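Local coordinates for protein soluble lytic murein transglycosylase (Pseudomonas aeruginosa, PDB 5OHU) that turns over cell-wall peptidoglycan as a lytic transglycosylase, cleaving its glycan strands by both exolytic and endolytic action, at residues Asp272-Ile277 against Thr298-Gly303; Ile281-Ala286 against Asp306-Glu311; Arg313-Leu318 against Thr340-Tyr345. All blocks are in the same frame, centred on the assembly; numbering follows the deposited sequence.

Contact 1 of 3, residues Asp272-Ile277 against Thr298-Gly303; sequences DEKVAI and TQYDPG
The backbones come closest at Val-275 and Tyr-300, whose CA atoms lie 5.9 Å apart. Val-275 belongs to the early turns of helix 271-287, while Tyr-300 is the last residue of helix 293-300; Asp-301, just beyond it, already leaves helical backbone angles. The Tyr-300 side chain supplies the larger part of the interface. With CG anti to its own carbonyl carbon (chi1 -77°), it reaches across the gap to the surface of the first helix. There Val-275 meets it through a single branch: CG2 sits in the ring plane, at the edge, 3.9 Å from Tyr-300 CD1, and the two side chains run past each other in opposite senses. Lys-274 contributes its aliphatic stem, which passes the hydroxyl end of the ring at a slant, with CD 3.7 Å from Tyr-300 OH. A bend at chi3 (-55°) then carries CE and the amine away from the ring. The separation between the two polar ends is spanned by a water, which accepts from Lys-274 NZ at 3.1 Å and is held only weakly by Tyr-300 OH at 3.4 Å. The direct contact is by van der Waals packing, with a weak water link at its outer margin. Just after the helix, Asp-301 OD1 and OD2 accept hydrogen bonds from the backbone N of Arg-305 and Asp-306, respectively. Two consecutive helices, the start of one beside the end of the next, make this a helical hairpin, consistent with the alpha-superhelix of Slt70-like transglycosylases.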
ATOM      1  N   ASP A 272       5.924   8.393  27.595  1.00 46.82           N
ATOM      2  CA  ASP A 272       5.732   8.116  26.176  1.00 42.27           C
ATOM      3  C   ASP A 272       5.815   6.624  25.881  1.00 44.33           C
ATOM      4  O   ASP A 272       4.974   6.082  25.151  1.00 44.31           O
ATOM      5  CB  ASP A 272       6.767   8.876  25.352  1.00 59.05           C
ATOM      6  CG  ASP A 272       6.780  10.357  25.669  1.00 79.89           C
ATOM      7  OD1 ASP A 272       5.690  10.968  25.694  1.00 80.54           O
ATOM      8  OD2 ASP A 272       7.879  10.906  25.906  1.00 86.57           O
ATOM      9  N   GLU A 273       6.835   5.937  26.408  1.00 32.52           N
ATOM     10  CA  GLU A 273       6.938   4.522  26.070  1.00 40.70           C
ATOM     11  C   GLU A 273       5.797   3.723  26.686  1.00 28.99           C
ATOM     12  O   GLU A 273       5.318   2.769  26.067  1.00 26.29           O
ATOM     13  CB  GLU A 273       8.300   3.948  26.473  1.00 52.02           C
ATOM     14  CG  GLU A 273       8.774   4.253  27.870  1.00 64.40           C
ATOM     15  CD  GLU A 273      10.294   4.172  27.977  1.00 74.38           C
ATOM     16  OE1 GLU A 273      10.929   3.749  26.985  1.00 82.01           O
ATOM     17  OE2 GLU A 273      10.852   4.539  29.036  1.00 66.80           O
ATOM     18  N   LYS A 274       5.312   4.126  27.862  1.00 20.89           N
ATOM     19  CA  LYS A 274       4.162   3.451  28.447  1.00 21.40           C
ATOM     20  C   LYS A 274       2.930   3.580  27.555  1.00 25.24           C
ATOM     21  O   LYS A 274       2.195   2.608  27.365  1.00 27.11           O
ATOM     22  CB  LYS A 274       3.878   3.997  29.841  1.00 34.24           C
ATOM     23  CG  LYS A 274       3.083   3.047  30.709  1.00 37.13           C
ATOM     24  CD  LYS A 274       2.817   3.656  32.078  1.00 57.59           C
ATOM     25  CE  LYS A 274       4.107   4.088  32.767  1.00 66.31           C
ATOM     26  NZ  LYS A 274       3.862   4.638  34.132  1.00 70.72           N
ATOM     27  N   VAL A 275       2.694   4.763  26.981  1.00 27.18           N
ATOM     28  CA  VAL A 275       1.561   4.920  26.073  1.00 26.83           C
ATOM     29  C   VAL A 275       1.751   4.060  24.832  1.00 21.11           C
ATOM     30  O   VAL A 275       0.810   3.423  24.356  1.00 27.40           O
ATOM     31  CB  VAL A 275       1.353   6.402  25.708  1.00 31.78           C
ATOM     32  CG1 VAL A 275       0.679   6.522  24.367  1.00 23.11           C
ATOM     33  CG2 VAL A 275       0.500   7.081  26.762  1.00 41.45           C
ATOM     34  N   ALA A 276       2.967   4.013  24.297  1.00 18.89           N
ATOM     35  CA  ALA A 276       3.213   3.197  23.115  1.00 17.10           C
ATOM     36  C   ALA A 276       2.982   1.726  23.416  1.00 27.71           C
ATOM     37  O   ALA A 276       2.317   1.022  22.648  1.00 29.00           O
ATOM     38  CB  ALA A 276       4.640   3.412  22.600  1.00 15.75           C
ATOM     39  N   ILE A 277       3.539   1.238  24.531  1.00 22.86           N
ATOM     40  CA  ILE A 277       3.339  -0.156  24.911  1.00 17.05           C
ATOM     41  C   ILE A 277       1.853  -0.459  25.029  1.00 20.47           C
ATOM     42  O   ILE A 277       1.337  -1.411  24.422  1.00 19.25           O
ATOM     43  CB  ILE A 277       4.073  -0.464  26.225  1.00 20.44           C
ATOM     44  CG1 ILE A 277       5.573  -0.236  26.059  1.00 31.89           C
ATOM     45  CG2 ILE A 277       3.805  -1.889  26.630  1.00 18.41           C
ATOM     46  CD1 ILE A 277       6.346  -0.304  27.390  1.00 34.49           C
ATOM     47  N   THR A 298      -8.983   2.822  26.677  1.00 18.43           N
ATOM     48  CA  THR A 298      -9.692   3.984  27.198  1.00 21.48           C
ATOM     49  C   THR A 298      -8.792   4.816  28.107  1.00 24.80           C
ATOM     50  O   THR A 298      -8.827   6.052  28.073  1.00 31.10           O
ATOM     51  CB  THR A 298     -10.942   3.510  27.945  1.00 22.90           C
ATOM     52  OG1 THR A 298     -11.786   2.791  27.040  1.00 31.14           O
ATOM     53  CG2 THR A 298     -11.720   4.679  28.541  1.00 18.03           C
ATOM     54  N   GLN A 299      -7.976   4.154  28.921  1.00 22.00           N
ATOM     55  CA  GLN A 299      -7.090   4.861  29.832  1.00 19.42           C
ATOM     56  C   GLN A 299      -5.900   5.492  29.109  1.00 24.53           C
ATOM     57  O   GLN A 299      -5.426   6.561  29.513  1.00 19.14           O
ATOM     58  CB  GLN A 299      -6.607   3.890  30.911  1.00 26.20           C
ATOM     59  CG  GLN A 299      -5.574   4.445  31.870  1.00 32.18           C
ATOM     60  CD  GLN A 299      -6.184   5.385  32.886  1.00 42.44           C
ATOM     61  OE1 GLN A 299      -7.401   5.405  33.076  1.00 49.61           O
ATOM     62  NE2 GLN A 299      -5.344   6.169  33.546  1.00 44.28           N
ATOM     63  N   TYR A 300      -5.396   4.872  28.044  1.00 16.91           N
ATOM     64  CA  TYR A 300      -4.185   5.385  27.428  1.00 21.18           C
ATOM     65  C   TYR A 300      -4.438   6.194  26.162  1.00 22.94           C
ATOM     66  O   TYR A 300      -3.485   6.727  25.592  1.00 22.63           O
ATOM     67  CB  TYR A 300      -3.196   4.239  27.185  1.00 25.38           C
ATOM     68  CG  TYR A 300      -2.537   3.871  28.503  1.00 26.45           C
ATOM     69  CD1 TYR A 300      -1.450   4.589  28.973  1.00 26.03           C
ATOM     70  CD2 TYR A 300      -3.057   2.867  29.320  1.00 31.56           C
ATOM     71  CE1 TYR A 300      -0.869   4.296  30.197  1.00 32.85           C
ATOM     72  CE2 TYR A 300      -2.479   2.566  30.553  1.00 31.63           C
ATOM     73  CZ  TYR A 300      -1.384   3.287  30.981  1.00 36.78           C
ATOM     74  OH  TYR A 300      -0.790   3.015  32.194  1.00 43.74           O
ATOM     75  N   ASP A 301      -5.695   6.342  25.734  1.00 21.54           N
ATOM     76  CA  ASP A 301      -6.003   7.336  24.714  1.00 19.39           C
ATOM     77  C   ASP A 301      -7.341   7.996  25.035  1.00 18.74           C
ATOM     78  O   ASP A 301      -8.287   7.936  24.235  1.00 20.42           O
ATOM     79  CB  ASP A 301      -5.993   6.694  23.325  1.00 17.30           C
ATOM     80  CG  ASP A 301      -5.941   7.723  22.196  1.00 27.61           C
ATOM     81  OD1 ASP A 301      -5.572   8.886  22.463  1.00 30.57           O
ATOM     82  OD2 ASP A 301      -6.224   7.357  21.029  1.00 32.92           O
ATOM     83  N   PRO A 302      -7.466   8.642  26.193  1.00 22.10           N
ATOM     84  CA  PRO A 302      -8.768   9.235  26.545  1.00 17.18           C
ATOM     85  C   PRO A 302      -9.227  10.308  25.568  1.00 24.46           C
ATOM     86  O   PRO A 302     -10.440  10.490  25.390  1.00 27.08           O
ATOM     87  CB  PRO A 302      -8.517   9.811  27.948  1.00 19.97           C
ATOM     88  CG  PRO A 302      -7.058  10.124  27.956  1.00 21.41           C
ATOM     89  CD  PRO A 302      -6.416   8.999  27.169  1.00 22.20           C
ATOM     90  N   GLY A 303      -8.305  11.014  24.921  1.00 19.42           N
ATOM     91  CA  GLY A 303      -8.693  12.071  24.011  1.00 30.88           C
ATOM     92  C   GLY A 303      -8.801  11.680  22.551  1.00 37.91           C
ATOM     93  O   GLY A 303      -8.947  12.563  21.699  1.00 34.71           O
TER
HETATM   94  O   HOH W   1       0.957   5.579  33.692  1.00 50.91           O

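Contact 2 of 3, residues Ile281-Ala286 against Asp306-Glu311; sequences IGLSLA and DNTVTE
Leu-283 on helix 271-287 brings its isobutyl group against Thr-308 and Val-309, in the first turn of helix 307-319, and has the largest share of the buried surface. This side chain has two modelled conformers, one of which is described. In it CG lies anti to the carbonyl carbon (chi1 -81°), which directs the two methyls across to the other helix. CD1 lies closest to the methyl of Thr-308, 3.7 Å from its CG2, while the nearest neighbours of CD2 are Thr-308 O at 3.6 Å and Val-309 CA at 3.8 Å. The side chains of Leu-283 and Thr-308 cross nearly at right angles. Val-309 offers CG2, which stands 3.9 Å from Leu-283 CG. The contact is van der Waals in kind, between apolar side chains and part of the main chain. Asp-306, at the N-cap, closes the turn that carries these residues: its OD1 accepts from Val-309 N at 3.3 Å, the N-H arriving from above the carboxylate plane. Asp-306 O is gripped twice, by Thr-310 N at 2.9 Å and by Thr-310 OG1 at 3.0 Å. Helix 293-300 packs against both partners: its Met-297 touches Val-309, its Leu-296 touches Ile-281, and its Ala-293 touches Leu-285 and Ala-286. Helix 253-263 lies on the 271-287 side and helix 335-338 on the 307-319 side.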
ATOM      1  N   ILE A 281      -0.271  -3.157  22.818  1.00 11.25           N
ATOM      2  CA  ILE A 281      -0.951  -4.272  23.470  1.00 11.19           C
ATOM      3  C   ILE A 281      -2.466  -4.143  23.302  1.00 22.43           C
ATOM      4  O   ILE A 281      -3.151  -5.119  22.966  1.00 13.64           O
ATOM      5  CB  ILE A 281      -0.544  -4.361  24.953  1.00 20.17           C
ATOM      6  CG1 ILE A 281       0.932  -4.779  25.067  1.00 17.53           C
ATOM      7  CG2 ILE A 281      -1.429  -5.349  25.716  1.00 11.38           C
ATOM      8  CD1 ILE A 281       1.481  -4.660  26.451  1.00 11.78           C
ATOM      9  N   GLY A 282      -3.003  -2.937  23.497  1.00 11.17           N
ATOM     10  CA  GLY A 282      -4.446  -2.757  23.377  1.00 19.16           C
ATOM     11  C   GLY A 282      -4.957  -3.107  21.989  1.00 19.18           C
ATOM     12  O   GLY A 282      -5.952  -3.826  21.836  1.00 15.87           O
ATOM     13  N   LEU A 283      -4.260  -2.613  20.962  1.00 13.37           N
ATOM     14  CA  LEU A 283      -4.635  -2.906  19.584  0.52 13.44           C
ATOM     15  C   LEU A 283      -4.567  -4.397  19.292  1.00 13.35           C
ATOM     16  O   LEU A 283      -5.460  -4.953  18.647  1.00 19.33           O
ATOM     17  CB  LEU A 283      -3.728  -2.141  18.625  0.52 10.83           C
ATOM     18  CG  LEU A 283      -4.085  -0.680  18.368  0.52 10.96           C
ATOM     19  CD1 LEU A 283      -3.109  -0.098  17.359  0.52 11.03           C
ATOM     20  CD2 LEU A 283      -5.513  -0.609  17.836  0.52 10.91           C
ATOM     21  N   SER A 284      -3.520  -5.069  19.755  1.00 12.32           N
ATOM     22  CA  SER A 284      -3.443  -6.493  19.451  1.00 14.08           C
ATOM     23  C   SER A 284      -4.485  -7.291  20.235  1.00 17.35           C
ATOM     24  O   SER A 284      -5.057  -8.256  19.716  1.00 17.57           O
ATOM     25  CB  SER A 284      -2.025  -7.009  19.704  1.00 16.56           C
ATOM     26  OG  SER A 284      -1.920  -8.365  19.310  1.00 44.58           O
ATOM     27  N   LEU A 285      -4.768  -6.911  21.478  1.00 10.59           N
ATOM     28  CA  LEU A 285      -5.849  -7.591  22.188  1.00 10.55           C
ATOM     29  C   LEU A 285      -7.186  -7.373  21.488  1.00 12.26           C
ATOM     30  O   LEU A 285      -8.005  -8.293  21.391  1.00 13.63           O
ATOM     31  CB  LEU A 285      -5.943  -7.094  23.630  1.00 20.27           C
ATOM     32  CG  LEU A 285      -4.937  -7.620  24.644  1.00 21.45           C
ATOM     33  CD1 LEU A 285      -5.109  -6.898  25.989  1.00 17.16           C
ATOM     34  CD2 LEU A 285      -5.098  -9.121  24.796  1.00 17.62           C
ATOM     35  N   ALA A 286      -7.439  -6.148  21.025  1.00 11.14           N
ATOM     36  CA  ALA A 286      -8.732  -5.843  20.425  1.00 14.66           C
ATOM     37  C   ALA A 286      -8.939  -6.631  19.148  1.00 15.66           C
ATOM     38  O   ALA A 286     -10.062  -7.046  18.857  1.00 13.64           O
ATOM     39  CB  ALA A 286      -8.856  -4.341  20.146  1.00 10.51           C
ATOM     40  N   ASP A 306      -5.256   8.739  18.634  1.00 27.57           N
ATOM     41  CA  ASP A 306      -4.723   7.684  17.783  1.00 24.34           C
ATOM     42  C   ASP A 306      -5.905   7.066  17.038  1.00 24.14           C
ATOM     43  O   ASP A 306      -6.717   6.337  17.627  1.00 18.15           O
ATOM     44  CB  ASP A 306      -3.966   6.668  18.634  1.00 26.11           C
ATOM     45  CG  ASP A 306      -3.219   5.664  17.817  1.00 30.69           C
ATOM     46  OD1 ASP A 306      -3.754   5.200  16.793  1.00 30.59           O
ATOM     47  OD2 ASP A 306      -2.095   5.311  18.216  1.00 40.83           O
ATOM     48  N   ASN A 307      -6.005   7.376  15.741  1.00 22.15           N
ATOM     49  CA  ASN A 307      -7.162   6.957  14.958  1.00 13.07           C
ATOM     50  C   ASN A 307      -7.269   5.439  14.884  1.00 11.81           C
ATOM     51  O   ASN A 307      -8.375   4.893  14.915  1.00 16.18           O
ATOM     52  CB  ASN A 307      -7.085   7.542  13.552  1.00 14.41           C
ATOM     53  CG  ASN A 307      -7.463   9.011  13.503  1.00 18.82           C
ATOM     54  OD1 ASN A 307      -7.804   9.630  14.513  1.00 26.06           O
ATOM     55  ND2 ASN A 307      -7.393   9.578  12.318  1.00 20.94           N
ATOM     56  N   THR A 308      -6.134   4.741  14.764  1.00 12.56           N
ATOM     57  CA  THR A 308      -6.172   3.285  14.747  1.00 14.26           C
ATOM     58  C   THR A 308      -6.756   2.736  16.047  1.00 18.88           C
ATOM     59  O   THR A 308      -7.548   1.786  16.028  1.00 15.07           O
ATOM     60  CB  THR A 308      -4.775   2.722  14.507  1.00 20.11           C
ATOM     61  OG1 THR A 308      -4.256   3.286  13.299  1.00 22.80           O
ATOM     62  CG2 THR A 308      -4.839   1.176  14.346  1.00 12.49           C
ATOM     63  N   VAL A 309      -6.407   3.347  17.185  1.00 15.26           N
ATOM     64  CA  VAL A 309      -6.939   2.875  18.459  1.00 14.08           C
ATOM     65  C   VAL A 309      -8.409   3.237  18.593  1.00 14.36           C
ATOM     66  O   VAL A 309      -9.189   2.480  19.180  1.00 13.22           O
ATOM     67  CB  VAL A 309      -6.115   3.438  19.641  1.00 16.48           C
ATOM     68  CG1 VAL A 309      -6.759   3.061  20.973  1.00 11.58           C
ATOM     69  CG2 VAL A 309      -4.667   2.945  19.579  1.00 11.49           C
ATOM     70  N   THR A 310      -8.808   4.395  18.076  1.00 16.43           N
ATOM     71  CA  THR A 310     -10.207   4.790  18.166  1.00 11.77           C
ATOM     72  C   THR A 310     -11.090   3.839  17.381  1.00 14.35           C
ATOM     73  O   THR A 310     -12.157   3.438  17.855  1.00 13.97           O
ATOM     74  CB  THR A 310     -10.384   6.212  17.635  1.00 20.20           C
ATOM     75  OG1 THR A 310      -9.520   7.088  18.358  1.00 18.18           O
ATOM     76  CG2 THR A 310     -11.805   6.669  17.811  1.00 12.20           C
ATOM     77  N   GLU A 311     -10.657   3.474  16.177  1.00 12.28           N
ATOM     78  CA  GLU A 311     -11.452   2.600  15.327  1.00 16.36           C
ATOM     79  C   GLU A 311     -11.528   1.192  15.906  1.00 16.58           C
ATOM     80  O   GLU A 311     -12.571   0.538  15.816  1.00 14.54           O
ATOM     81  CB  GLU A 311     -10.863   2.568  13.909  1.00 11.39           C
ATOM     82  CG  GLU A 311     -10.994   3.870  13.129  1.00 14.51           C
ATOM     83  CD  GLU A 311     -10.789   3.696  11.618  1.00 25.90           C
ATOM     84  OE1 GLU A 311      -9.704   3.210  11.219  1.00 22.59           O
ATOM     85  OE2 GLU A 311     -11.697   4.062  10.827  1.00 25.78           O
TER

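Contact 3 of 3, residues Arg313-Leu318 against Thr340-Tyr345; sequences RTRLLL and TSRWRY
Thr-314 and Trp-343 mark the nearest backbone approach, at 9.5 Å between CA atoms, and the axes of the short helical segments pass 12.7 Å apart, with 38° between their directions, a separation bridged by long side chains. Trp-343 has the largest single share: its six-membered ring ends against Thr-314, with CZ3 3.6 Å from Thr-314 CG2 and CH2 3.8 Å from Thr-314 CB, the two side chains arriving from opposite directions. Arg-315 CG lies at the edge of the same indole, close to its plane. One indole face carries Arg-342 CD, 3.3 Å above the plane and offset to the rim. A bend at chi3 of Arg-342 (-62°) turns the guanidinium off the end of that stem, to where Arg-315 arrives fully stretched from CG to NE. Arg-315 NH2 sits over one face of the Arg-342 guanidinium, 3.4 Å from its NE, the two planes being 70° apart. As both are donors, this is close packing of like charges, and the charges are answered elsewhere. Glu-600 forms a salt bridge with Arg-315, Glu-311 forms one with Arg-342, and Tyr-375 OH bonds to Arg-342 NE. Glu-311 also takes the indole N-H of Trp-343, so one carboxylate oxygen holds both residues. Thr-340 OG1 accepts from Trp-343 N at 3.2 Å and caps the start of helix 341-354, at the residue that carries the indole. The result is a buried interface between helices 307-319 and 341-354, consistent with the alpha-superhelix of Slt70-like enzymes.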
ATOM      1  N   ARG A 313     -11.160   0.384  19.106  1.00 19.43           N
ATOM      2  CA  ARG A 313     -12.025   0.508  20.273  0.59 21.37           C
ATOM      3  C   ARG A 313     -13.493   0.422  19.868  1.00 19.52           C
ATOM      4  O   ARG A 313     -14.289  -0.289  20.494  1.00 12.84           O
ATOM      5  CB  ARG A 313     -11.736   1.830  20.990  0.59 23.16           C
ATOM      6  CG  ARG A 313     -12.150   1.829  22.445  0.59 29.27           C
ATOM      7  CD  ARG A 313     -12.247   3.228  23.062  0.59 27.52           C
ATOM      8  NE  ARG A 313     -10.982   3.942  23.034  0.59 21.75           N
ATOM      9  CZ  ARG A 313     -10.787   5.132  23.594  0.59 21.31           C
ATOM     10  NH1 ARG A 313      -9.594   5.702  23.515  0.59 16.85           N
ATOM     11  NH2 ARG A 313     -11.771   5.741  24.242  0.59 12.47           N
ATOM     12  N   THR A 314     -13.871   1.124  18.785  1.00 17.30           N
ATOM     13  CA  THR A 314     -15.263   1.072  18.327  1.00 12.95           C
ATOM     14  C   THR A 314     -15.599  -0.286  17.719  1.00 10.96           C
ATOM     15  O   THR A 314     -16.678  -0.836  17.976  1.00 14.84           O
ATOM     16  CB  THR A 314     -15.564   2.178  17.305  1.00 21.47           C
ATOM     17  OG1 THR A 314     -15.006   3.432  17.742  1.00 16.83           O
ATOM     18  CG2 THR A 314     -17.086   2.351  17.154  1.00 18.62           C
ATOM     19  N   ARG A 315     -14.684  -0.845  16.920  1.00 10.85           N
ATOM     20  CA  ARG A 315     -14.907  -2.165  16.336  1.00 12.77           C
ATOM     21  C   ARG A 315     -15.116  -3.214  17.421  1.00 19.85           C
ATOM     22  O   ARG A 315     -16.014  -4.061  17.322  1.00 11.38           O
ATOM     23  CB  ARG A 315     -13.727  -2.547  15.439  1.00 12.48           C
ATOM     24  CG  ARG A 315     -13.748  -1.845  14.086  1.00 13.04           C
ATOM     25  CD  ARG A 315     -12.466  -2.032  13.268  1.00 15.09           C
ATOM     26  NE  ARG A 315     -12.662  -1.382  11.978  1.00 12.74           N
ATOM     27  CZ  ARG A 315     -11.736  -0.721  11.297  1.00 15.31           C
ATOM     28  NH1 ARG A 315     -10.497  -0.625  11.759  1.00 12.65           N
ATOM     29  NH2 ARG A 315     -12.059  -0.156  10.142  1.00 14.58           N
ATOM     30  N   LEU A 316     -14.307  -3.154  18.476  1.00 10.53           N
ATOM     31  CA  LEU A 316     -14.406  -4.133  19.541  1.00 11.67           C
ATOM     32  C   LEU A 316     -15.750  -4.020  20.252  1.00 11.42           C
ATOM     33  O   LEU A 316     -16.388  -5.034  20.549  1.00 11.98           O
ATOM     34  CB  LEU A 316     -13.241  -3.947  20.516  1.00 10.49           C
ATOM     35  CG  LEU A 316     -13.162  -4.852  21.752  1.00 13.99           C
ATOM     36  CD1 LEU A 316     -13.241  -6.323  21.370  1.00 10.28           C
ATOM     37  CD2 LEU A 316     -11.877  -4.602  22.511  1.00 17.60           C
ATOM     38  N   LEU A 317     -16.214  -2.793  20.505  1.00 11.27           N
ATOM     39  CA  LEU A 317     -17.537  -2.630  21.103  1.00 13.69           C
ATOM     40  C   LEU A 317     -18.609  -3.241  20.213  1.00 14.77           C
ATOM     41  O   LEU A 317     -19.553  -3.865  20.704  1.00 13.17           O
ATOM     42  CB  LEU A 317     -17.823  -1.148  21.365  1.00 10.98           C
ATOM     43  CG  LEU A 317     -16.975  -0.532  22.485  1.00 17.03           C
ATOM     44  CD1 LEU A 317     -17.008   0.988  22.432  1.00 11.42           C
ATOM     45  CD2 LEU A 317     -17.470  -1.056  23.852  1.00 11.18           C
ATOM     46  N   LEU A 318     -18.474  -3.073  18.898  1.00 11.29           N
ATOM     47  CA  LEU A 318     -19.438  -3.663  17.976  1.00 17.21           C
ATOM     48  C   LEU A 318     -19.362  -5.184  18.012  1.00 12.17           C
ATOM     49  O   LEU A 318     -20.390  -5.863  18.019  1.00 14.35           O
ATOM     50  CB  LEU A 318     -19.189  -3.152  16.552  1.00 11.75           C
ATOM     51  CG  LEU A 318     -19.421  -1.659  16.260  1.00 15.83           C
ATOM     52  CD1 LEU A 318     -18.880  -1.369  14.878  1.00 10.94           C
ATOM     53  CD2 LEU A 318     -20.885  -1.249  16.337  1.00 11.00           C
ATOM     54  N   THR A 340     -15.954  10.128   7.484  1.00 18.19           N
ATOM     55  CA  THR A 340     -15.935   8.974   6.597  1.00 19.19           C
ATOM     56  C   THR A 340     -17.299   8.304   6.515  1.00 21.68           C
ATOM     57  O   THR A 340     -18.096   8.313   7.461  1.00 21.64           O
ATOM     58  CB  THR A 340     -14.919   7.956   7.073  1.00 15.50           C
ATOM     59  OG1 THR A 340     -15.385   7.397   8.308  1.00 13.48           O
ATOM     60  CG2 THR A 340     -13.559   8.648   7.270  1.00 13.32           C
ATOM     61  N   SER A 341     -17.550   7.685   5.366  1.00 19.08           N
ATOM     62  CA  SER A 341     -18.771   6.909   5.213  1.00 13.77           C
ATOM     63  C   SER A 341     -18.829   5.762   6.211  1.00 13.23           C
ATOM     64  O   SER A 341     -19.914   5.389   6.655  1.00 14.53           O
ATOM     65  CB  SER A 341     -18.867   6.375   3.788  1.00 16.72           C
ATOM     66  OG  SER A 341     -17.652   5.737   3.433  1.00 25.81           O
ATOM     67  N   ARG A 342     -17.671   5.206   6.584  1.00 12.95           N
ATOM     68  CA  ARG A 342     -17.612   4.138   7.576  1.00 19.18           C
ATOM     69  C   ARG A 342     -18.261   4.552   8.896  1.00 12.53           C
ATOM     70  O   ARG A 342     -19.177   3.883   9.398  1.00 14.43           O
ATOM     71  CB  ARG A 342     -16.155   3.720   7.804  1.00 15.45           C
ATOM     72  CG  ARG A 342     -16.009   2.742   8.958  1.00 20.79           C
ATOM     73  CD  ARG A 342     -14.572   2.400   9.219  1.00 11.85           C
ATOM     74  NE  ARG A 342     -13.976   1.735   8.065  1.00 13.87           N
ATOM     75  CZ  ARG A 342     -12.815   2.105   7.536  1.00 25.24           C
ATOM     76  NH1 ARG A 342     -12.159   3.135   8.064  1.00 30.69           N
ATOM     77  NH2 ARG A 342     -12.330   1.455   6.493  1.00 22.06           N
ATOM     78  N   TRP A 343     -17.800   5.643   9.488  1.00 12.67           N
ATOM     79  CA  TRP A 343     -18.320   5.946  10.816  1.00 17.63           C
ATOM     80  C   TRP A 343     -19.642   6.685  10.770  1.00 17.38           C
ATOM     81  O   TRP A 343     -20.385   6.642  11.760  1.00 13.69           O
ATOM     82  CB  TRP A 343     -17.273   6.698  11.645  1.00 15.93           C
ATOM     83  CG  TRP A 343     -16.102   5.808  11.814  1.00 12.37           C
ATOM     84  CD1 TRP A 343     -14.827   5.977  11.306  1.00 12.36           C
ATOM     85  CD2 TRP A 343     -16.117   4.526  12.437  1.00 12.04           C
ATOM     86  NE1 TRP A 343     -14.059   4.883  11.611  1.00 12.07           N
ATOM     87  CE2 TRP A 343     -14.823   3.982  12.308  1.00 12.83           C
ATOM     88  CE3 TRP A 343     -17.097   3.791  13.115  1.00 11.90           C
ATOM     89  CZ2 TRP A 343     -14.486   2.738  12.831  1.00 17.18           C
ATOM     90  CZ3 TRP A 343     -16.765   2.558  13.620  1.00 15.14           C
ATOM     91  CH2 TRP A 343     -15.470   2.041  13.477  1.00 15.76           C
ATOM     92  N   ARG A 344     -19.983   7.315   9.644  1.00 15.82           N
ATOM     93  CA  ARG A 344     -21.367   7.755   9.474  1.00 15.66           C
ATOM     94  C   ARG A 344     -22.291   6.549   9.435  1.00 18.49           C
ATOM     95  O   ARG A 344     -23.363   6.549  10.057  1.00 14.65           O
ATOM     96  CB  ARG A 344     -21.520   8.599   8.205  1.00 13.90           C
ATOM     97  CG  ARG A 344     -20.967  10.022   8.330  1.00 18.94           C
ATOM     98  CD  ARG A 344     -21.292  10.872   7.112  1.00 21.01           C
ATOM     99  NE  ARG A 344     -20.299  10.622   6.073  1.00 40.30           N
ATOM    100  CZ  ARG A 344     -20.533  10.635   4.763  1.00 47.59           C
ATOM    101  NH1 ARG A 344     -21.749  10.903   4.306  1.00 44.63           N
ATOM    102  NH2 ARG A 344     -19.531  10.390   3.922  1.00 47.43           N
ATOM    103  N   TYR A 345     -21.875   5.487   8.740  1.00 13.07           N
ATOM    104  CA  TYR A 345     -22.695   4.286   8.740  1.00 12.86           C
ATOM    105  C   TYR A 345     -22.813   3.707  10.141  1.00 13.26           C
ATOM    106  O   TYR A 345     -23.916   3.385  10.593  1.00 17.15           O
ATOM    107  CB  TYR A 345     -22.149   3.221   7.778  1.00 14.89           C
ATOM    108  CG  TYR A 345     -22.931   1.933   7.934  1.00 16.44           C
ATOM    109  CD1 TYR A 345     -24.221   1.815   7.383  1.00 16.59           C
ATOM    110  CD2 TYR A 345     -22.412   0.860   8.665  1.00 12.12           C
ATOM    111  CE1 TYR A 345     -24.973   0.667   7.546  1.00 12.47           C
ATOM    112  CE2 TYR A 345     -23.145  -0.305   8.830  1.00 11.94           C
ATOM    113  CZ  TYR A 345     -24.427  -0.393   8.264  1.00 21.43           C
ATOM    114  OH  TYR A 345     -25.161  -1.548   8.426  1.00 11.93           O
TER

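Overall arrangement
Contacts 1 and 2 interleave along the chain and share helix 271-287, with centres about 10 Å apart; contact 3 follows in series, sharing helix 307-319 with contact 2 at about 13 Å between centres and lying about 20 Å from contact 1. Asp-301 ties contact 1 to both others, its carboxylate to the start of contact 2 and its O to Arg-313 NH1 of contact 3 at 2.7 Å. Glu-311 joins contacts 2 and 3, and Ala-286 CB packs 3.8 Å from Leu-316 CD2. Burial deepens from contact 1 to contact 3, the one of the three that reaches helix 595-600, through Arg-315 to Glu-600 and Tyr-345 to Asp-596, near the end of the transglycosylase SLT family region.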